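Local coordinates for serine racemase (Enterococcus faecalis, PDB 4ECL), which belongs to the alanine racemase family, with a TIM-barrel domain joined to a mainly beta-stranded C-terminal domain, at residues A[40-45]-A[223-228]; A[102-105]-A[109-112]; A[122-127]-A[133-138]; A[229-234]-A[345-350]. All blocks are in the same frame, centred on the assembly; numbering follows the deposited sequence.

Interaction 1 (A[40-45]-A[223-228]); sequences EAYGHG and ALYGVL. With SO4 (sulfate ion), chain G.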
loop_
_atom_site.group_PDB
_atom_site.type_symbol
_atom_site.label_atom_id
_atom_site.label_comp_id
_atom_site.label_asym_id
_atom_site.label_seq_id
_atom_site.Cartn_x
_atom_site.Cartn_y
_atom_site.Cartn_z
ATOM N N GLU A 40 -1.947 7.630 -7.519
ATOM C CA GLU A 40 -3.396 7.556 -7.510
ATOM C C GLU A 40 -4.019 8.792 -6.881
ATOM O O GLU A 40 -4.963 8.677 -6.088
ATOM C CB GLU A 40 -3.865 6.302 -6.773
ATOM C CG GLU A 40 -3.671 5.044 -7.584
ATOM C CD GLU A 40 -4.519 5.049 -8.836
ATOM O OE1 GLU A 40 -5.613 5.666 -8.817
ATOM O OE2 GLU A 40 -4.085 4.450 -9.843
ATOM N N ALA A 41 -3.474 9.956 -7.236
ATOM C CA ALA A 41 -3.898 11.240 -6.674
ATOM C C ALA A 41 -3.887 11.177 -5.154
ATOM O O ALA A 41 -4.922 11.374 -4.502
ATOM C CB ALA A 41 -5.274 11.641 -7.191
ATOM N N TYR A 42 -2.714 10.865 -4.607
ATOM C CA TYR A 42 -2.531 10.729 -3.168
ATOM C C TYR A 42 -3.577 9.790 -2.584
ATOM O O TYR A 42 -4.115 10.040 -1.495
ATOM C CB TYR A 42 -2.607 12.084 -2.481
ATOM C CG TYR A 42 -1.387 12.967 -2.652
ATOM C CD1 TYR A 42 -0.815 13.177 -3.900
ATOM C CD2 TYR A 42 -0.836 13.624 -1.563
ATOM C CE1 TYR A 42 0.309 14.002 -4.056
ATOM C CE2 TYR A 42 0.274 14.465 -1.704
ATOM C CZ TYR A 42 0.848 14.643 -2.951
ATOM O OH TYR A 42 1.943 15.473 -3.079
ATOM N N GLY A 43 -3.887 8.734 -3.334
ATOM C CA GLY A 43 -4.787 7.687 -2.877
ATOM C C GLY A 43 -6.259 7.948 -3.151
ATOM O O GLY A 43 -7.096 7.084 -2.924
ATOM N N HIS A 44 -6.575 9.131 -3.664
ATOM C CA HIS A 44 -7.959 9.538 -3.877
ATOM C C HIS A 44 -8.567 8.912 -5.123
ATOM O O HIS A 44 -9.772 9.008 -5.352
ATOM C CB HIS A 44 -8.041 11.065 -3.986
ATOM C CG HIS A 44 -7.778 11.767 -2.694
ATOM N ND1 HIS A 44 -6.546 11.755 -2.081
ATOM C CD2 HIS A 44 -8.593 12.491 -1.890
ATOM C CE1 HIS A 44 -6.612 12.437 -0.952
ATOM N NE2 HIS A 44 -7.842 12.894 -0.813
ATOM N N GLY A 45 -7.736 8.276 -5.935
ATOM C CA GLY A 45 -8.195 7.758 -7.211
ATOM C C GLY A 45 -7.843 8.715 -8.331
ATOM O O GLY A 45 -8.455 9.768 -8.473
ATOM N N ALA A 223 -2.726 20.158 0.027
ATOM C CA ALA A 223 -3.706 21.227 0.195
ATOM C C ALA A 223 -4.907 20.999 -0.709
ATOM O O ALA A 223 -6.050 21.260 -0.321
ATOM C CB ALA A 223 -3.080 22.613 -0.079
ATOM N N LEU A 224 -4.651 20.514 -1.919
ATOM C CA LEU A 224 -5.729 20.260 -2.862
ATOM C C LEU A 224 -6.718 19.240 -2.283
ATOM O O LEU A 224 -7.926 19.298 -2.546
ATOM C CB LEU A 224 -5.148 19.750 -4.171
ATOM C CG LEU A 224 -6.118 19.407 -5.296
ATOM C CD1 LEU A 224 -6.714 20.657 -5.862
ATOM C CD2 LEU A 224 -5.434 18.587 -6.388
ATOM N N TYR A 225 -6.203 18.327 -1.473
ATOM C CA TYR A 225 -7.023 17.253 -0.915
ATOM C C TYR A 225 -7.594 17.610 0.458
ATOM O O TYR A 225 -8.279 16.809 1.099
ATOM C CB TYR A 225 -6.221 15.944 -0.886
ATOM C CG TYR A 225 -5.699 15.576 -2.260
ATOM C CD1 TYR A 225 -6.577 15.226 -3.281
ATOM C CD2 TYR A 225 -4.343 15.604 -2.545
ATOM C CE1 TYR A 225 -6.119 14.897 -4.545
ATOM C CE2 TYR A 225 -3.870 15.274 -3.809
ATOM C CZ TYR A 225 -4.767 14.923 -4.804
ATOM O OH TYR A 225 -4.314 14.604 -6.068
ATOM N N GLY A 226 -7.307 18.824 0.906
ATOM C CA GLY A 226 -7.967 19.377 2.077
ATOM C C GLY A 226 -7.427 18.818 3.372
ATOM O O GLY A 226 -8.094 18.832 4.409
ATOM N N VAL A 227 -6.207 18.312 3.309
ATOM C CA VAL A 227 -5.547 17.787 4.484
ATOM C C VAL A 227 -4.197 18.476 4.602
ATOM O O VAL A 227 -3.557 18.771 3.589
ATOM C CB VAL A 227 -5.358 16.278 4.343
ATOM C CG1 VAL A 227 -6.696 15.581 4.451
ATOM C CG2 VAL A 227 -4.737 15.957 2.994
ATOM N N LEU A 228 -3.761 18.764 5.821
ATOM C CA LEU A 228 -2.398 19.247 5.985
ATOM C C LEU A 228 -1.508 18.179 6.624
ATOM O O LEU A 228 -1.875 17.587 7.638
ATOM C CB LEU A 228 -2.355 20.576 6.744
ATOM C CG LEU A 228 -2.935 21.756 5.957
ATOM C CD1 LEU A 228 -2.489 23.073 6.580
ATOM C CD2 LEU A 228 -2.552 21.701 4.473
HETATM S S SO4 G . 2.672 18.775 -1.454
HETATM O O1 SO4 G . 3.647 18.373 -2.473
HETATM O O2 SO4 G . 1.858 19.875 -1.973
HETATM O O3 SO4 G . 1.828 17.620 -1.157
HETATM O O4 SO4 G . 3.373 19.179 -0.239
HETATM O O HOH W 1 -8.658 14.089 1.487
#
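Tyr225 reaches from the 223-228 loop into a pocket lined by His44, Tyr42 and Ala41. The tight part is a face-to-face stack with His44: ring centroids are 4.2 Å apart, the planes differ by 24°, and Tyr225 CD1 sits above the centre of the imidazole, while His44 ND1 lies off toward the rim of the phenol. Tyr42 meets the same phenol differently, its CB and CG bearing on Tyr225 CE2, with CG at 3.6 Å; the planes are 33° apart, so this pair is neither a stack nor an edge-to-face contact. At the far end Ala41 CB touches Tyr225 OH at 3.3 Å, and that hydroxyl is hydrogen-bonded to Val36 O. Two weak bonds from His44 ND1, to Ala41 O and Tyr42 O, help fix the imidazole. The aromatic cluster gathers at the C-terminal end of helix 38-42 in the TIM-barrel domain, with Tyr225 coming from the loop after strand 217-220. Beside it Tyr42 OH donates to O3 of a sulfate, probably from the crystallisation liquor, at 2.9 Å; Ser204 OG, Gly221 N and Val222 N also bind this ion, consistent with the pocket for the phosphate of pyridoxal phosphate in this family. On the looser side a water joins the segments: it lies in the imidazole plane, 2.7 Å from His44 NE2, and donates to Tyr225 O.

Interaction 2 (A[102-105]-A[109-112]); sequences QTLI and YSLL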
loop_
_atom_site.group_PDB
_atom_site.type_symbol
_atom_site.label_atom_id
_atom_site.label_comp_id
_atom_site.label_asym_id
_atom_site.label_seq_id
_atom_site.Cartn_x
_atom_site.Cartn_y
_atom_site.Cartn_z
ATOM N N GLN A 102 8.485 16.442 -19.854
ATOM C CA GLN A 102 9.449 15.691 -19.048
ATOM C C GLN A 102 10.344 16.583 -18.195
ATOM O O GLN A 102 10.828 17.618 -18.664
ATOM C CB GLN A 102 10.314 14.810 -19.951
ATOM C CG GLN A 102 11.418 14.067 -19.220
ATOM C CD GLN A 102 10.879 13.117 -18.181
ATOM O OE1 GLN A 102 9.912 12.398 -18.434
ATOM N NE2 GLN A 102 11.489 13.114 -16.997
ATOM N N THR A 103 10.568 16.191 -16.942
ATOM C CA THR A 103 11.535 16.903 -16.104
ATOM C C THR A 103 12.974 16.543 -16.497
ATOM O O THR A 103 13.329 15.365 -16.569
ATOM C CB THR A 103 11.363 16.567 -14.620
ATOM O OG1 THR A 103 10.133 17.119 -14.136
ATOM C CG2 THR A 103 12.527 17.119 -13.801
ATOM N N LEU A 104 13.798 17.561 -16.751
ATOM C CA LEU A 104 15.228 17.355 -16.983
ATOM C C LEU A 104 15.945 17.236 -15.641
ATOM O O LEU A 104 16.185 18.231 -14.957
ATOM C CB LEU A 104 15.810 18.508 -17.809
ATOM C CG LEU A 104 15.158 18.653 -19.181
ATOM C CD1 LEU A 104 15.811 19.767 -19.983
ATOM C CD2 LEU A 104 15.234 17.323 -19.933
ATOM N N ILE A 105 16.293 16.015 -15.268
ATOM C CA ILE A 105 16.784 15.771 -13.925
ATOM C C ILE A 105 18.258 16.094 -13.742
ATOM O O ILE A 105 18.687 16.346 -12.614
ATOM C CB ILE A 105 16.529 14.328 -13.487
ATOM C CG1 ILE A 105 17.285 13.356 -14.401
ATOM C CG2 ILE A 105 15.027 14.053 -13.454
ATOM C CD1 ILE A 105 17.384 11.946 -13.843
ATOM N N TYR A 109 21.425 13.416 -18.445
ATOM C CA TYR A 109 20.101 12.919 -18.799
ATOM C C TYR A 109 19.556 13.704 -19.987
ATOM O O TYR A 109 19.069 13.122 -20.968
ATOM C CB TYR A 109 19.149 13.030 -17.612
ATOM C CG TYR A 109 17.731 12.623 -17.943
ATOM C CD1 TYR A 109 17.370 11.280 -18.026
ATOM C CD2 TYR A 109 16.757 13.580 -18.186
ATOM C CE1 TYR A 109 16.067 10.907 -18.333
ATOM C CE2 TYR A 109 15.460 13.219 -18.494
ATOM C CZ TYR A 109 15.118 11.885 -18.565
ATOM O OH TYR A 109 13.823 11.544 -18.883
ATOM N N SER A 110 19.665 15.025 -19.893
ATOM C CA SER A 110 19.161 15.921 -20.918
ATOM C C SER A 110 19.749 15.606 -22.291
ATOM O O SER A 110 19.042 15.614 -23.300
ATOM C CB SER A 110 19.464 17.367 -20.541
ATOM O OG SER A 110 18.721 17.753 -19.398
ATOM N N LEU A 111 21.047 15.319 -22.319
ATOM C CA LEU A 111 21.733 15.020 -23.570
ATOM C C LEU A 111 21.224 13.719 -24.160
ATOM O O LEU A 111 20.913 13.649 -25.351
ATOM C CB LEU A 111 23.241 14.931 -23.342
ATOM C CG LEU A 111 23.962 16.244 -23.037
ATOM C CD1 LEU A 111 25.456 15.996 -22.941
ATOM C CD2 LEU A 111 23.675 17.302 -24.100
ATOM N N LEU A 112 21.132 12.702 -23.305
ATOM C CA LEU A 112 20.702 11.367 -23.699
ATOM C C LEU A 112 19.267 11.331 -24.225
ATOM O O LEU A 112 18.960 10.607 -25.178
ATOM C CB LEU A 112 20.853 10.406 -22.519
ATOM C CG LEU A 112 20.654 8.913 -22.776
ATOM C CD1 LEU A 112 21.538 8.440 -23.911
ATOM C CD2 LEU A 112 20.964 8.127 -21.517
#
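Tyr109 and Ile105 cross at about a right angle: Ile105 CG1 lies 3.6 Å from Tyr109 CG, and Ile105 CD1 stands over one face of the ring. With CG opposite its own N (chi1 176°), the phenol of Tyr109 extends from the helix toward the strand, its root by Ile105 and its hydroxyl by Gln102. Further along it, Tyr109 CE2 approaches Thr103 O obliquely at 3.6 Å. At the end of the phenol the Gln102 side chain also crosses perpendicularly, its amide plane turned 62° from the ring. Gln102 NE2 comes within 3.4 Å of Tyr109 OH, but the angle is too poor for a hydrogen bond. Both groups have other partners: Tyr109 OH bonds to Thr87 O, Gln102 OE1 to Thr87 OG1, and Gln102 NE2 to Gly85 O as well as to Thr103 O, the last at 2.9 Å and nearly in the amide plane. Strand 101-104 and helix 107-114, which carry Gln102 and Tyr109, open a beta-alpha-beta unit completed by strand 120-127, one step round the TIM barrel. On the helix, Ser110 OG rests against the Leu104 side chain, with CB at 3.4 Å and CG, CD1 and CD2 only slightly farther. That same oxygen is hydrogen-bonded to Asp106 O, which satisfies it despite the apolar neighbour. Ile105 also packs on Val252 of the second subunit.

Interaction 3 (A[122-127]-A[133-138]); sequences AHIKID and LGFSTE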
loop_
_atom_site.group_PDB
_atom_site.type_symbol
_atom_site.label_atom_id
_atom_site.label_comp_id
_atom_site.label_asym_id
_atom_site.label_seq_id
_atom_site.Cartn_x
_atom_site.Cartn_y
_atom_site.Cartn_z
ATOM N N ALA A 122 9.770 20.036 -22.174
ATOM C CA ALA A 122 10.439 19.754 -20.912
ATOM C C ALA A 122 10.424 20.904 -19.931
ATOM O O ALA A 122 10.243 22.057 -20.314
ATOM C CB ALA A 122 11.889 19.334 -21.185
ATOM N N HIS A 123 10.620 20.582 -18.658
ATOM C CA HIS A 123 10.927 21.595 -17.653
ATOM C C HIS A 123 12.248 21.188 -17.039
ATOM O O HIS A 123 12.424 20.023 -16.658
ATOM C CB HIS A 123 9.880 21.658 -16.541
ATOM C CG HIS A 123 8.587 22.279 -16.951
ATOM N ND1 HIS A 123 7.717 22.843 -16.042
ATOM C CD2 HIS A 123 8.005 22.419 -18.166
ATOM C CE1 HIS A 123 6.657 23.307 -16.679
ATOM N NE2 HIS A 123 6.806 23.061 -17.970
ATOM N N ILE A 124 13.185 22.131 -16.945
ATOM C CA ILE A 124 14.463 21.804 -16.324
ATOM C C ILE A 124 14.348 21.975 -14.814
ATOM O O ILE A 124 13.757 22.937 -14.331
ATOM C CB ILE A 124 15.641 22.631 -16.908
ATOM C CG1 ILE A 124 16.939 22.305 -16.170
ATOM C CG2 ILE A 124 15.343 24.119 -16.829
ATOM C CD1 ILE A 124 18.219 22.812 -16.908
ATOM N N LYS A 125 14.891 21.018 -14.073
ATOM C CA LYS A 125 14.844 21.088 -12.627
ATOM C C LYS A 125 16.162 21.601 -12.098
ATOM O O LYS A 125 17.230 21.202 -12.565
ATOM C CB LYS A 125 14.516 19.711 -12.012
ATOM C CG LYS A 125 14.357 19.767 -10.492
ATOM C CD LYS A 125 13.569 18.600 -9.918
ATOM C CE LYS A 125 13.227 18.867 -8.445
ATOM N NZ LYS A 125 12.309 17.848 -7.853
ATOM N N ILE A 126 16.103 22.487 -11.120
ATOM C CA ILE A 126 17.334 22.994 -10.532
ATOM C C ILE A 126 17.423 22.512 -9.100
ATOM O O ILE A 126 16.493 22.694 -8.328
ATOM C CB ILE A 126 17.364 24.538 -10.508
ATOM C CG1 ILE A 126 17.010 25.124 -11.880
ATOM C CG2 ILE A 126 18.736 25.034 -10.060
ATOM C CD1 ILE A 126 18.095 24.918 -12.929
ATOM N N ASP A 127 18.535 21.896 -8.735
ATOM C CA ASP A 127 18.714 21.502 -7.346
ATOM C C ASP A 127 19.176 22.720 -6.568
ATOM O O ASP A 127 20.257 23.258 -6.836
ATOM C CB ASP A 127 19.737 20.360 -7.225
ATOM C CG ASP A 127 20.191 20.121 -5.785
ATOM O OD1 ASP A 127 19.460 20.505 -4.843
ATOM O OD2 ASP A 127 21.286 19.541 -5.588
ATOM N N LEU A 133 17.167 15.260 -7.202
ATOM C CA LEU A 133 17.202 15.492 -8.638
ATOM C C LEU A 133 17.493 16.960 -8.931
ATOM O O LEU A 133 17.268 17.825 -8.075
ATOM C CB LEU A 133 15.883 15.103 -9.293
ATOM C CG LEU A 133 15.285 13.726 -8.985
ATOM C CD1 LEU A 133 13.788 13.725 -9.399
ATOM C CD2 LEU A 133 16.019 12.636 -9.680
ATOM N N GLY A 134 17.996 17.228 -10.139
ATOM C CA GLY A 134 18.167 18.593 -10.606
ATOM C C GLY A 134 19.600 18.957 -10.939
ATOM O O GLY A 134 20.548 18.365 -10.405
ATOM N N PHE A 135 19.742 19.933 -11.838
ATOM C CA PHE A 135 21.027 20.540 -12.183
ATOM C C PHE A 135 21.545 21.314 -10.975
ATOM O O PHE A 135 20.773 21.989 -10.308
ATOM C CB PHE A 135 20.832 21.548 -13.315
ATOM C CG PHE A 135 20.591 20.937 -14.670
ATOM C CD1 PHE A 135 19.499 20.124 -14.906
ATOM C CD2 PHE A 135 21.450 21.226 -15.732
ATOM C CE1 PHE A 135 19.267 19.586 -16.163
ATOM C CE2 PHE A 135 21.227 20.692 -16.998
ATOM C CZ PHE A 135 20.132 19.871 -17.216
ATOM N N SER A 136 22.846 21.260 -10.711
ATOM C CA SER A 136 23.422 22.006 -9.593
ATOM C C SER A 136 23.481 23.493 -9.912
ATOM O O SER A 136 23.537 23.876 -11.074
ATOM C CB SER A 136 24.814 21.481 -9.250
ATOM O OG SER A 136 24.729 20.150 -8.763
ATOM N N THR A 137 23.452 24.332 -8.883
ATOM C CA THR A 137 23.482 25.772 -9.097
ATOM C C THR A 137 24.864 26.230 -9.546
ATOM O O THR A 137 25.002 27.311 -10.114
ATOM C CB THR A 137 23.078 26.560 -7.841
ATOM O OG1 THR A 137 23.854 26.112 -6.723
ATOM C CG2 THR A 137 21.606 26.371 -7.543
ATOM N N GLU A 138 25.880 25.411 -9.282
ATOM C CA GLU A 138 27.237 25.718 -9.722
ATOM C C GLU A 138 27.277 25.664 -11.233
ATOM O O GLU A 138 27.657 26.627 -11.889
ATOM C CB GLU A 138 28.238 24.696 -9.185
ATOM C CG GLU A 138 27.836 24.018 -7.896
ATOM C CD GLU A 138 28.316 24.765 -6.673
ATOM O OE1 GLU A 138 28.258 26.014 -6.683
ATOM O OE2 GLU A 138 28.761 24.103 -5.706
HETATM O O HOH W 2 17.016 18.220 -5.687
HETATM O O HOH W 3 22.733 23.010 -6.048
#
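One face of the Phe135 ring is occupied by Ile124 CD1, 3.4 Å from the centroid and only 7° off the ring normal, a well-centred CH-pi contact. Ile124 CG1 extends the overlap toward Phe135 CE1; with CG1 opposite its backbone N (chi1 177°), the isoleucine directs its long branch at the ring. Lys125 O meets the ring obliquely, 3.4 Å from Phe135 CD1, and further packing on it comes from Leu104, Ser110 and Ile143. The other flat group is the Asp127 carboxylate, whose OD1 accepts from Gly129 N and His131 N of the intervening loop. Separately, its OD2 makes a long, weak ion pair with Arg255 NH1 of the second subunit. Between these groups the backbones pair in parallel. Phe135 N donates to Lys125 O at 2.9 Å, and Asp127 N donates to Phe135 O at 2.7 Å, so Phe135 is gripped at both its N and its O by the two residues flanking Ile126. The short strand 135-136 thereby pairs with the C-terminal end of strand 120-127 of the TIM barrel, where strand 101-104 has already ended. The tight approach is on the glycine beside it: Gly134 CA lies 3.4 Å from Lys125 O. Beyond the pairing, Thr137 CG2 packs on Ile126 CG2 at 4.0 Å and on Asp127 O. A water donating to Asp127 O and accepting from Thr137 N closes the far end, and Gly134 O is hydrogen-bonded to Arg255 of the second subunit.

Interaction 4 (A[229-234]-A[345-350]); sequences SSTNDK and TAPMVA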
loop_
_atom_site.group_PDB
_atom_site.type_symbol
_atom_site.label_atom_id
_atom_site.label_comp_id
_atom_site.label_asym_id
_atom_site.label_seq_id
_atom_site.Cartn_x
_atom_site.Cartn_y
_atom_site.Cartn_z
ATOM N N SER A 229 -0.347 17.953 6.008
ATOM C CA SER A 229 0.586 16.860 6.339
ATOM C C SER A 229 0.686 16.483 7.825
ATOM O O SER A 229 0.964 15.323 8.166
ATOM C CB SER A 229 1.988 17.164 5.779
ATOM O OG SER A 229 1.985 17.213 4.359
ATOM N N SER A 230 0.463 17.471 8.690
ATOM C CA SER A 230 0.389 17.258 10.128
ATOM C C SER A 230 -0.642 18.191 10.754
ATOM O O SER A 230 -1.382 18.884 10.049
ATOM C CB SER A 230 1.755 17.481 10.783
ATOM O OG SER A 230 2.690 16.502 10.359
ATOM N N THR A 231 -0.671 18.205 12.082
ATOM C CA THR A 231 -1.580 19.055 12.843
ATOM C C THR A 231 -0.888 19.505 14.130
ATOM O O THR A 231 -0.295 18.682 14.826
ATOM C CB THR A 231 -2.893 18.300 13.194
ATOM O OG1 THR A 231 -2.609 16.924 13.490
ATOM C CG2 THR A 231 -3.882 18.369 12.037
ATOM N N ASN A 232 -0.932 20.800 14.447
ATOM C CA ASN A 232 -1.537 21.827 13.608
ATOM C C ASN A 232 -0.588 23.016 13.459
ATOM O O ASN A 232 -0.486 23.849 14.367
ATOM C CB ASN A 232 -2.848 22.329 14.225
ATOM C CG ASN A 232 -3.886 21.234 14.384
ATOM O OD1 ASN A 232 -4.694 20.992 13.484
ATOM N ND2 ASN A 232 -3.876 20.569 15.535
ATOM N N ASP A 233 0.107 23.102 12.327
ATOM C CA ASP A 233 0.981 24.245 12.078
ATOM C C ASP A 233 0.170 25.500 11.796
ATOM O O ASP A 233 -0.847 25.447 11.097
ATOM C CB ASP A 233 1.928 23.984 10.901
ATOM C CG ASP A 233 2.712 25.232 10.492
ATOM O OD1 ASP A 233 3.174 25.972 11.390
ATOM O OD2 ASP A 233 2.859 25.482 9.273
ATOM N N LYS A 234 0.622 26.625 12.343
ATOM C CA LYS A 234 0.083 27.919 11.950
ATOM C C LYS A 234 0.821 28.423 10.713
ATOM O O LYS A 234 1.908 28.996 10.817
ATOM C CB LYS A 234 0.206 28.938 13.084
ATOM C CG LYS A 234 -0.466 30.269 12.778
ATOM C CD LYS A 234 -1.358 30.710 13.926
ATOM C CE LYS A 234 -2.352 29.614 14.294
ATOM N NZ LYS A 234 -3.171 29.981 15.483
ATOM N N THR A 345 -10.167 12.794 11.347
ATOM C CA THR A 345 -9.510 13.301 10.141
ATOM C C THR A 345 -8.282 12.488 9.738
ATOM O O THR A 345 -7.652 11.826 10.574
ATOM C CB THR A 345 -9.082 14.765 10.305
ATOM O OG1 THR A 345 -7.925 14.835 11.146
ATOM C CG2 THR A 345 -10.211 15.571 10.930
ATOM N N ALA A 346 -7.950 12.542 8.451
ATOM C CA ALA A 346 -6.738 11.902 7.966
ATOM C C ALA A 346 -5.501 12.330 8.768
ATOM O O ALA A 346 -4.707 11.485 9.148
ATOM C CB ALA A 346 -6.547 12.137 6.470
ATOM N N PRO A 347 -5.337 13.636 9.052
ATOM C CA PRO A 347 -4.161 13.929 9.882
ATOM C C PRO A 347 -4.164 13.272 11.269
ATOM O O PRO A 347 -3.093 12.852 11.716
ATOM C CB PRO A 347 -4.179 15.459 9.999
ATOM C CG PRO A 347 -4.845 15.908 8.757
ATOM C CD PRO A 347 -5.892 14.862 8.446
HETATM N N MSE A 348 -5.321 13.171 11.921
HETATM C CA MSE A 348 -5.405 12.520 13.224
HETATM C C MSE A 348 -4.990 11.042 13.126
HETATM O O MSE A 348 -4.289 10.503 13.998
HETATM C CB MSE A 348 -6.844 12.617 13.786
HETATM C CG MSE A 348 -7.259 14.017 14.249
HETATM SE SE MSE A 348 -9.217 14.235 14.400
HETATM C CE MSE A 348 -9.541 13.130 15.976
ATOM N N VAL A 349 -5.438 10.386 12.061
ATOM C CA VAL A 349 -5.156 8.977 11.882
ATOM C C VAL A 349 -3.670 8.808 11.592
ATOM O O VAL A 349 -3.046 7.877 12.087
ATOM C CB VAL A 349 -6.037 8.347 10.767
ATOM C CG1 VAL A 349 -5.596 6.923 10.443
ATOM C CG2 VAL A 349 -7.504 8.346 11.192
ATOM N N ALA A 350 -3.106 9.736 10.815
ATOM C CA ALA A 350 -1.710 9.662 10.446
ATOM C C ALA A 350 -0.852 9.887 11.687
ATOM O O ALA A 350 0.162 9.225 11.876
ATOM C CB ALA A 350 -1.391 10.671 9.362
#
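Thr231 leans its methyl group on the pyrrolidine ring of Pro347, and these two residues supply most of the contact. Starting from its base, Thr231 CB stands 4.5 Å from Pro347 CB, close to the limit of touch. From there the side chain forks. The CG2 branch makes the nearest approach, 3.6 Å to Pro347 CB, and thus meets the ring through carbon alone. The OG1 branch passes the same Pro347 CB at 4.1 Å, too far and with the wrong kind of partner for a polar interaction. The fork is set by chi1 (37°), which places OG1 between the backbone N and the carbonyl carbon and CG2 opposite the latter. Thr231 and Pro347 cross at about a right angle, and the methyl meets the ring at one carbon, CB. Behind them Ser230 O adds a distant touch, 4.4 Å from Pro347 CB. Residues 231 to 233 are poorly ordered, and a cis peptide precedes Asn232, so the fine detail here deserves caution; the small buried surface, 134 Å², agrees with a light contact at the protein surface. The proline also packs on Thr357 and Val227, while Ser229 OG is tied to Asn358 ND2. Thr345 is the N-cap of the partner helix, its OG1 accepting from Met348 N (selenomethionine) at 3.2 Å. The contact is thus that of a loosely ordered loop, between strands 217-220 and 245-257, lying against the N-capped first turn of helix 346-352.

Interactions 1, 2 and 3 are buried: interaction 1 where the TIM barrel meets helix 357-362, interactions 2 and 3 farther out in the barrel. Interaction 4 is a light surface contact reaching the C-terminal domain. Interactions 2 and 3, centres 10 Å apart, share neighbouring strands 101-104 and 120-127; Leu104 N pairs with His123 O, and Ser110 OG touches Phe135 CZ. Of the four, interaction 3 alone is joined by direct backbone bonds between its segments; interaction 2 relies on side-chain packing. Interaction 1 combines aromatic packing with a water and a sulfate. It adjoins interaction 4 through the chain running from 228 to 229, where Val227 and Leu228 pack on Ala346 and Pro347.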